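Local atomic coordinates of alpha-1,2-mannosidase (Bacteroides thetaiotaomicron, PDB entry 2WW2), a protein that probably hydrolyses alpha-mannosidic linkages with inversion of configuration, as a calcium-dependent glycoside hydrolase of family 92 from a human gut symbiont. Residues Y312-Y326 against R352-S364. Sequence-based numbering, arbitrary orientation. Where two conformers were deposited one is given.
Sequences YYSPYDGNVHDGYMY and RVTQSIINAYNES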
ATOM      1  N   TYR A 312      25.613 -25.714  38.493  1.00  9.95           N
ATOM      2  CA  TYR A 312      24.367 -25.603  37.761  1.00  8.74           C
ATOM      3  C   TYR A 312      23.792 -26.956  37.424  1.00  8.79           C
ATOM      4  O   TYR A 312      24.518 -27.937  37.203  1.00  7.60           O
ATOM      5  CB  TYR A 312      24.542 -24.759  36.479  1.00  9.36           C
ATOM      6  CG  TYR A 312      25.532 -25.337  35.472  1.00  8.58           C
ATOM      7  CD1 TYR A 312      25.098 -26.192  34.460  1.00  8.24           C
ATOM      8  CD2 TYR A 312      26.889 -25.026  35.533  1.00  7.96           C
ATOM      9  CE1 TYR A 312      25.998 -26.733  33.539  1.00  7.97           C
ATOM     10  CE2 TYR A 312      27.813 -25.571  34.609  1.00  8.83           C
ATOM     11  CZ  TYR A 312      27.349 -26.421  33.614  1.00  8.07           C
ATOM     12  OH  TYR A 312      28.221 -26.971  32.688  1.00  7.98           O
ATOM     13  N   TYR A 313      22.466 -26.995  37.409  1.00  8.30           N
ATOM     14  CA  TYR A 313      21.720 -28.064  36.774  1.00  8.82           C
ATOM     15  C   TYR A 313      21.855 -27.862  35.271  1.00  8.58           C
ATOM     16  O   TYR A 313      21.523 -26.794  34.756  1.00  8.10           O
ATOM     17  CB  TYR A 313      20.237 -27.957  37.151  1.00  8.38           C
ATOM     18  CG  TYR A 313      19.328 -28.889  36.348  1.00 10.37           C
ATOM     19  CD1 TYR A 313      19.253 -30.243  36.650  1.00 10.05           C
ATOM     20  CD2 TYR A 313      18.523 -28.400  35.316  1.00 10.20           C
ATOM     21  CE1 TYR A 313      18.404 -31.101  35.942  1.00 11.08           C
ATOM     22  CE2 TYR A 313      17.677 -29.252  34.592  1.00 11.04           C
ATOM     23  CZ  TYR A 313      17.626 -30.598  34.906  1.00 11.59           C
ATOM     24  OH  TYR A 313      16.782 -31.441  34.206  1.00  9.75           O
ATOM     25  N   SER A 314      22.336 -28.872  34.553  1.00  8.99           N
ATOM     26  CA  SER A 314      22.443 -28.726  33.111  1.00  9.00           C
ATOM     27  C   SER A 314      21.112 -28.987  32.422  1.00  9.65           C
ATOM     28  O   SER A 314      20.556 -30.089  32.551  1.00  9.36           O
ATOM     29  CB  SER A 314      23.473 -29.710  32.550  1.00  8.92           C
ATOM     30  OG  SER A 314      23.435 -29.659  31.135  1.00  9.01           O
ATOM     31  N   PRO A 315      20.603 -27.996  31.656  1.00  9.83           N
ATOM     32  CA  PRO A 315      19.375 -28.297  30.938  1.00  9.63           C
ATOM     33  C   PRO A 315      19.683 -29.069  29.666  1.00  9.50           C
ATOM     34  O   PRO A 315      18.767 -29.314  28.883  1.00  9.94           O
ATOM     35  CB  PRO A 315      18.799 -26.909  30.602  1.00  8.92           C
ATOM     36  CG  PRO A 315      20.021 -26.034  30.450  1.00 10.07           C
ATOM     37  CD  PRO A 315      21.069 -26.614  31.419  1.00  9.93           C
ATOM     38  N   TYR A 316      20.955 -29.442  29.465  1.00  9.56           N
ATOM     39  CA  TYR A 316      21.351 -30.263  28.319  1.00 10.13           C
ATOM     40  C   TYR A 316      21.511 -31.745  28.654  1.00 10.57           C
ATOM     41  O   TYR A 316      21.150 -32.597  27.836  1.00 10.99           O
ATOM     42  CB  TYR A 316      22.619 -29.717  27.631  1.00  9.32           C
ATOM     43  CG  TYR A 316      22.390 -28.308  27.101  1.00 10.28           C
ATOM     44  CD1 TYR A 316      21.759 -28.104  25.878  1.00  8.75           C
ATOM     45  CD2 TYR A 316      22.743 -27.193  27.857  1.00  8.73           C
ATOM     46  CE1 TYR A 316      21.504 -26.831  25.413  1.00  9.34           C
ATOM     47  CE2 TYR A 316      22.505 -25.918  27.391  1.00  8.95           C
ATOM     48  CZ  TYR A 316      21.886 -25.749  26.167  1.00  8.63           C
ATOM     49  OH  TYR A 316      21.627 -24.495  25.690  1.00 10.09           O
ATOM     50  N   ASP A 317      22.030 -32.064  29.837  1.00 10.76           N
ATOM     51  CA  ASP A 317      22.204 -33.475  30.206  1.00 10.53           C
ATOM     52  C   ASP A 317      21.552 -33.838  31.545  1.00 11.24           C
ATOM     53  O   ASP A 317      21.578 -34.994  31.955  1.00 10.97           O
ATOM     54  CB  ASP A 317      23.678 -33.923  30.130  1.00 10.51           C
ATOM     55  CG  ASP A 317      24.555 -33.345  31.238  1.00 10.36           C
ATOM     56  OD1 ASP A 317      24.062 -32.706  32.198  1.00 10.35           O
ATOM     57  OD2 ASP A 317      25.778 -33.547  31.151  1.00 10.13           O
ATOM     58  N   GLY A 318      20.967 -32.849  32.226  1.00 10.85           N
ATOM     59  CA  GLY A 318      20.233 -33.123  33.465  1.00 11.27           C
ATOM     60  C   GLY A 318      21.058 -33.447  34.711  1.00 11.87           C
ATOM     61  O   GLY A 318      20.499 -33.734  35.775  1.00 11.61           O
ATOM     62  N   ASN A 319      22.379 -33.414  34.581  1.00 11.85           N
ATOM     63  CA  ASN A 319      23.270 -33.565  35.726  1.00 12.14           C
ATOM     64  C   ASN A 319      23.683 -32.212  36.302  1.00 12.19           C
ATOM     65  O   ASN A 319      23.501 -31.180  35.653  1.00 11.99           O
ATOM     66  CB  ASN A 319      24.490 -34.374  35.304  1.00 12.60           C
ATOM     67  CG  ASN A 319      24.125 -35.788  34.918  1.00 13.79           C
ATOM     68  OD1 ASN A 319      24.617 -36.326  33.931  1.00 17.74           O
ATOM     69  ND2 ASN A 319      23.245 -36.391  35.688  1.00 13.87           N
ATOM     70  N   VAL A 320      24.216 -32.213  37.524  1.00 11.95           N
ATOM     71  CA  VAL A 320      24.719 -30.989  38.149  1.00 12.16           C
ATOM     72  C   VAL A 320      26.212 -30.892  37.841  1.00 12.26           C
ATOM     73  O   VAL A 320      26.926 -31.902  37.906  1.00 12.25           O
ATOM     74  CB  VAL A 320      24.490 -31.005  39.678  1.00 12.86           C
ATOM     75  CG1 VAL A 320      25.042 -29.729  40.343  1.00 12.15           C
ATOM     76  CG2 VAL A 320      23.011 -31.182  39.980  1.00 13.18           C
ATOM     77  N   HIS A 321      26.680 -29.700  37.480  1.00 11.59           N
ATOM     78  CA  HIS A 321      28.081 -29.509  37.108  1.00 11.80           C
ATOM     79  C   HIS A 321      28.680 -28.352  37.898  1.00 11.76           C
ATOM     80  O   HIS A 321      27.960 -27.493  38.377  1.00 11.84           O
ATOM     81  CB  HIS A 321      28.196 -29.140  35.626  1.00 11.69           C
ATOM     82  CG  HIS A 321      27.790 -30.224  34.681  1.00 10.58           C
ATOM     83  ND1 HIS A 321      26.477 -30.460  34.340  1.00 13.46           N
ATOM     84  CD2 HIS A 321      28.529 -31.094  33.954  1.00 10.82           C
ATOM     85  CE1 HIS A 321      26.416 -31.455  33.469  1.00 10.22           C
ATOM     86  NE2 HIS A 321      27.651 -31.858  33.219  1.00 13.40           N
ATOM     87  N   ASP A 322      30.004 -28.311  37.979  1.00 11.41           N
ATOM     88  CA  ASP A 322      30.703 -27.138  38.490  1.00 11.26           C
ATOM     89  C   ASP A 322      30.860 -26.137  37.363  1.00 10.71           C
ATOM     90  O   ASP A 322      31.153 -26.514  36.229  1.00 10.52           O
ATOM     91  CB  ASP A 322      32.108 -27.519  39.002  1.00 11.46           C
ATOM     92  CG  ASP A 322      32.063 -28.449  40.184  1.00 13.52           C
ATOM     93  OD1 ASP A 322      31.235 -28.239  41.082  1.00 15.50           O
ATOM     94  OD2 ASP A 322      32.865 -29.402  40.228  1.00 16.95           O
ATOM     95  N   GLY A 323      30.664 -24.857  37.662  1.00 10.05           N
ATOM     96  CA  GLY A 323      30.950 -23.837  36.685  1.00  9.40           C
ATOM     97  C   GLY A 323      29.725 -23.002  36.342  1.00  9.13           C
ATOM     98  O   GLY A 323      28.857 -22.798  37.188  1.00  9.19           O
ATOM     99  N   TYR A 324      29.674 -22.537  35.099  1.00  8.28           N
ATOM    100  CA  TYR A 324      28.666 -21.567  34.669  1.00  9.45           C
ATOM    101  C   TYR A 324      27.815 -22.099  33.540  1.00  9.00           C
ATOM    102  O   TYR A 324      28.284 -22.818  32.659  1.00  8.69           O
ATOM    103  CB  TYR A 324      29.316 -20.248  34.226  1.00  9.16           C
ATOM    104  CG  TYR A 324      30.217 -19.640  35.279  1.00 11.81           C
ATOM    105  CD1 TYR A 324      29.688 -19.149  36.464  1.00 13.24           C
ATOM    106  CD2 TYR A 324      31.601 -19.571  35.093  1.00 13.72           C
ATOM    107  CE1 TYR A 324      30.503 -18.595  37.439  1.00 14.56           C
ATOM    108  CE2 TYR A 324      32.426 -19.016  36.073  1.00 15.65           C
ATOM    109  CZ  TYR A 324      31.864 -18.530  37.235  1.00 15.86           C
ATOM    110  OH  TYR A 324      32.653 -17.976  38.220  1.00 15.13           O
ATOM    111  N   MET A 325      26.549 -21.714  33.576  1.00  8.47           N
ATOM    112  CA  MET A 325      25.634 -21.995  32.501  1.00  8.16           C
ATOM    113  C   MET A 325      24.733 -20.770  32.387  1.00  7.68           C
ATOM    114  O   MET A 325      24.443 -20.116  33.402  1.00  8.40           O
ATOM    115  CB  MET A 325      24.818 -23.265  32.804  1.00  7.71           C
ATOM    116  CG  MET A 325      23.811 -23.639  31.701  1.00  8.52           C
ATOM    117  SD  MET A 325      24.497 -23.788  30.043  1.00 10.26           S
ATOM    118  CE  MET A 325      25.710 -25.123  30.263  1.00  7.53           C
ATOM    119  N   TYR A 326      24.341 -20.437  31.160  1.00  7.19           N
ATOM    120  CA  TYR A 326      23.333 -19.391  30.895  1.00  8.02           C
ATOM    121  C   TYR A 326      22.285 -19.992  29.998  1.00  8.43           C
ATOM    122  O   TYR A 326      22.541 -20.984  29.315  1.00  8.63           O
ATOM    123  CB  TYR A 326      23.943 -18.197  30.124  1.00  7.32           C
ATOM    124  CG  TYR A 326      24.716 -17.246  30.995  1.00  7.73           C
ATOM    125  CD1 TYR A 326      24.190 -15.984  31.314  1.00  8.71           C
ATOM    126  CD2 TYR A 326      25.956 -17.609  31.529  1.00  8.61           C
ATOM    127  CE1 TYR A 326      24.901 -15.113  32.140  1.00  8.97           C
ATOM    128  CE2 TYR A 326      26.671 -16.742  32.352  1.00  8.85           C
ATOM    129  CZ  TYR A 326      26.141 -15.490  32.640  1.00  9.36           C
ATOM    130  OH  TYR A 326      26.852 -14.641  33.466  1.00  9.79           O
ATOM    131  N   ARG A 352      31.726 -15.497  31.006  1.00  8.06           N
ATOM    132  CA  ARG A 352      30.978 -16.664  31.488  1.00  8.14           C
ATOM    133  C   ARG A 352      30.041 -17.236  30.409  1.00  8.40           C
ATOM    134  O   ARG A 352      29.861 -18.466  30.311  1.00  7.78           O
ATOM    135  CB  ARG A 352      30.182 -16.313  32.756  1.00  7.99           C
ATOM    136  CG  ARG A 352      31.054 -15.808  33.911  1.00  9.93           C
ATOM    137  CD  ARG A 352      30.249 -15.615  35.195  1.00 10.37           C
ATOM    138  NE  ARG A 352      29.304 -14.507  35.091  1.00 12.74           N
ATOM    139  CZ  ARG A 352      29.495 -13.311  35.647  1.00 14.23           C
ATOM    140  NH1 ARG A 352      30.608 -13.069  36.330  1.00 13.79           N
ATOM    141  NH2 ARG A 352      28.585 -12.353  35.512  1.00 13.69           N
ATOM    142  N   VAL A 353      29.456 -16.351  29.600  1.00  8.47           N
ATOM    143  CA  VAL A 353      28.558 -16.782  28.522  1.00  8.62           C
ATOM    144  C   VAL A 353      29.309 -17.631  27.511  1.00  9.37           C
ATOM    145  O   VAL A 353      28.802 -18.674  27.043  1.00  9.01           O
ATOM    146  CB  VAL A 353      27.921 -15.577  27.791  1.00  9.31           C
ATOM    147  CG1 VAL A 353      27.276 -16.030  26.471  1.00  8.54           C
ATOM    148  CG2 VAL A 353      26.876 -14.907  28.687  1.00  8.16           C
ATOM    149  N   THR A 354      30.521 -17.205  27.163  1.00  8.34           N
ATOM    150  CA  THR A 354      31.293 -17.976  26.173  1.00  9.09           C
ATOM    151  C   THR A 354      31.655 -19.347  26.730  1.00  9.74           C
ATOM    152  O   THR A 354      31.500 -20.360  26.028  1.00  9.41           O
ATOM    153  CB  THR A 354      32.555 -17.228  25.661  1.00  9.07           C
ATOM    154  OG1 THR A 354      33.333 -16.806  26.781  1.00  8.34           O
ATOM    155  CG2 THR A 354      32.136 -15.984  24.835  1.00  9.78           C
ATOM    156  N   GLN A 355      32.088 -19.398  27.990  1.00 10.58           N
ATOM    157  CA  GLN A 355      32.316 -20.701  28.640  1.00 12.09           C
ATOM    158  C   GLN A 355      31.062 -21.584  28.623  1.00 10.38           C
ATOM    159  O   GLN A 355      31.152 -22.802  28.436  1.00 10.29           O
ATOM    160  CB  GLN A 355      32.709 -20.536  30.112  1.00 13.35           C
ATOM    161  CG  GLN A 355      34.157 -20.231  30.425  1.00 18.39           C
ATOM    162  CD  GLN A 355      34.309 -19.844  31.894  1.00 24.51           C
ATOM    163  OE1 GLN A 355      34.373 -18.643  32.249  1.00 27.81           O
ATOM    164  NE2 GLN A 355      34.291 -20.851  32.766  1.00 24.39           N
ATOM    165  N   SER A 356      29.898 -20.987  28.852  1.00  9.79           N
ATOM    166  CA  SER A 356      28.654 -21.765  28.922  0.50  9.83           C
ATOM    167  C   SER A 356      28.254 -22.367  27.576  1.00  9.66           C
ATOM    168  O   SER A 356      27.628 -23.430  27.527  1.00  9.83           O
ATOM    169  CB  SER A 356      27.496 -20.948  29.507  0.50  9.92           C
ATOM    170  OG  SER A 356      27.045 -19.953  28.608  0.50 10.66           O
ATOM    171  N   ILE A 357      28.620 -21.701  26.488  1.00  8.63           N
ATOM    172  CA  ILE A 357      28.352 -22.227  25.151  1.00  8.14           C
ATOM    173  C   ILE A 357      29.152 -23.514  24.954  1.00  8.29           C
ATOM    174  O   ILE A 357      28.634 -24.518  24.456  1.00  8.31           O
ATOM    175  CB  ILE A 357      28.735 -21.180  24.063  1.00  8.45           C
ATOM    176  CG1 ILE A 357      27.689 -20.062  24.021  1.00  8.27           C
ATOM    177  CG2 ILE A 357      28.873 -21.830  22.675  1.00  7.26           C
ATOM    178  CD1 ILE A 357      28.133 -18.848  23.190  1.00 10.23           C
ATOM    179  N   ILE A 358      30.418 -23.485  25.354  1.00  8.25           N
ATOM    180  CA  ILE A 358      31.261 -24.688  25.266  1.00  8.26           C
ATOM    181  C   ILE A 358      30.722 -25.790  26.199  1.00  8.55           C
ATOM    182  O   ILE A 358      30.680 -26.964  25.838  1.00  8.60           O
ATOM    183  CB  ILE A 358      32.740 -24.357  25.579  1.00  8.80           C
ATOM    184  CG1 ILE A 358      33.260 -23.339  24.560  1.00  8.65           C
ATOM    185  CG2 ILE A 358      33.625 -25.628  25.556  1.00  8.43           C
ATOM    186  CD1 ILE A 358      32.998 -23.753  23.131  1.00 10.76           C
ATOM    187  N   ASN A 359      30.294 -25.413  27.399  1.00  8.09           N
ATOM    188  CA  ASN A 359      29.727 -26.389  28.316  1.00  8.25           C
ATOM    189  C   ASN A 359      28.507 -27.072  27.682  1.00  8.31           C
ATOM    190  O   ASN A 359      28.355 -28.278  27.773  1.00  8.23           O
ATOM    191  CB  ASN A 359      29.317 -25.735  29.645  1.00  7.64           C
ATOM    192  CG  ASN A 359      30.503 -25.263  30.462  1.00  9.03           C
ATOM    193  OD1 ASN A 359      31.630 -25.708  30.251  1.00  9.28           O
ATOM    194  ND2 ASN A 359      30.256 -24.349  31.399  1.00  7.37           N
ATOM    195  N   ALA A 360      27.627 -26.292  27.065  1.00  8.56           N
ATOM    196  CA  ALA A 360      26.430 -26.860  26.422  1.00  8.57           C
ATOM    197  C   ALA A 360      26.861 -27.820  25.329  1.00  8.83           C
ATOM    198  O   ALA A 360      26.270 -28.904  25.156  1.00  8.82           O
ATOM    199  CB  ALA A 360      25.542 -25.726  25.837  1.00  7.99           C
ATOM    200  N   TYR A 361      27.897 -27.428  24.587  1.00  8.59           N
ATOM    201  CA  TYR A 361      28.470 -28.299  23.547  1.00  9.22           C
ATOM    202  C   TYR A 361      28.993 -29.606  24.153  1.00  9.78           C
ATOM    203  O   TYR A 361      28.744 -30.692  23.611  1.00  9.68           O
ATOM    204  CB  TYR A 361      29.584 -27.570  22.776  1.00  8.42           C
ATOM    205  CG  TYR A 361      30.432 -28.460  21.888  1.00  9.58           C
ATOM    206  CD1 TYR A 361      29.973 -28.884  20.643  1.00  8.97           C
ATOM    207  CD2 TYR A 361      31.700 -28.867  22.293  1.00  9.47           C
ATOM    208  CE1 TYR A 361      30.765 -29.701  19.829  1.00 10.94           C
ATOM    209  CE2 TYR A 361      32.492 -29.668  21.490  1.00 12.39           C
ATOM    210  CZ  TYR A 361      32.019 -30.085  20.267  1.00 12.07           C
ATOM    211  OH  TYR A 361      32.827 -30.875  19.480  1.00 14.76           O
ATOM    212  N   ASN A 362      29.704 -29.512  25.281  1.00 10.21           N
ATOM    213  CA  ASN A 362      30.230 -30.720  25.917  1.00 10.78           C
ATOM    214  C   ASN A 362      29.086 -31.614  26.407  1.00 10.80           C
ATOM    215  O   ASN A 362      29.150 -32.834  26.307  1.00 10.88           O
ATOM    216  CB  ASN A 362      31.176 -30.376  27.082  1.00 10.83           C
ATOM    217  CG  ASN A 362      32.504 -29.815  26.608  1.00 11.47           C
ATOM    218  OD1 ASN A 362      32.940 -30.099  25.497  1.00 12.64           O
ATOM    219  ND2 ASN A 362      33.155 -29.027  27.451  1.00 11.63           N
ATOM    220  N   GLU A 363      28.035 -30.987  26.925  1.00 10.29           N
ATOM    221  CA  GLU A 363      26.913 -31.715  27.505  1.00 10.51           C
ATOM    222  C   GLU A 363      25.908 -32.265  26.483  1.00 10.57           C
ATOM    223  O   GLU A 363      25.145 -33.176  26.808  1.00 11.54           O
ATOM    224  CB  GLU A 363      26.206 -30.829  28.546  1.00  9.90           C
ATOM    225  CG  GLU A 363      27.031 -30.668  29.799  1.00 10.75           C
ATOM    226  CD  GLU A 363      26.828 -29.337  30.502  1.00 10.96           C
ATOM    227  OE1 GLU A 363      25.725 -28.753  30.422  1.00 11.10           O
ATOM    228  OE2 GLU A 363      27.778 -28.874  31.153  1.00 12.62           O
ATOM    229  N   SER A 364      25.894 -31.732  25.264  1.00  9.57           N
ATOM    230  CA  SER A 364      24.860 -32.115  24.291  1.00  9.72           C
ATOM    231  C   SER A 364      25.367 -32.509  22.905  1.00  9.54           C
ATOM    232  O   SER A 364      24.622 -33.084  22.113  1.00  9.27           O
ATOM    233  CB  SER A 364      23.851 -30.972  24.111  1.00  9.70           C
ATOM    234  OG  SER A 364      24.405 -29.956  23.303  1.00 10.12           O
TER
HETATM  235  O   HOH W   1      22.852 -34.954  26.681  1.00 32.64           O
HETATM  236  O   HOH W   2      32.197 -23.183  33.448  1.00 11.96           O
HETATM  237  O   HOH W   3      25.776 -12.484  34.428  1.00  9.74           O
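Glu363 points its carboxylate into the hairpin of residues 312-322, where it lies stacked against the His321 ring, the planes 18° apart and OE2 over the ring centre. Two hydroxyls grip it, one on each oxygen. Tyr312 OH gives a very short bond of 2.5 Å to Glu363 OE2, and Ser314 OG reaches Glu363 OE1 at 2.6 Å from above the carboxylate plane. That same Ser314 OG accepts from the backbone N of Tyr316 and of Asp317, an ST turn and ST motif that shape the hairpin's bend and fix the hydroxyl that positions the acid. One turn back along the helix, Ala360 CB sits over a face of the Tyr316 ring, 3.4 Å from CE2, with His375 edge-to-face to that ring. Met325 bends at chi2 and chi3, which brings its CE back to within 3.7 Å of Asn359 CB although its CB points away. Asn359 ND2 donates in the carbonyl plane to Tyr324 O at 2.8 Å and also holds a water shared with Tyr324 N. Farther along, Arg352 serves two tyrosines: its CD packs over the centre of the Tyr324 ring, while the bend at chi3 turns NE to Tyr326 OH, 2.9 Å away. That bond is nearly straight, at 171°. Val353 CG2 stands over the Tyr326 ring, 4° off its normal. A leucine in place of Tyr326 would probably leave Arg352 NE without this acceptor and Val353 CG2 without its flat cover. The turn of the 310-313/320-322 hairpin and the loop into strand 326-330 thus lie along helix 347-364, probably one of the helices of the (alpha/alpha)6 barrel usual in family 92 catalytic domains.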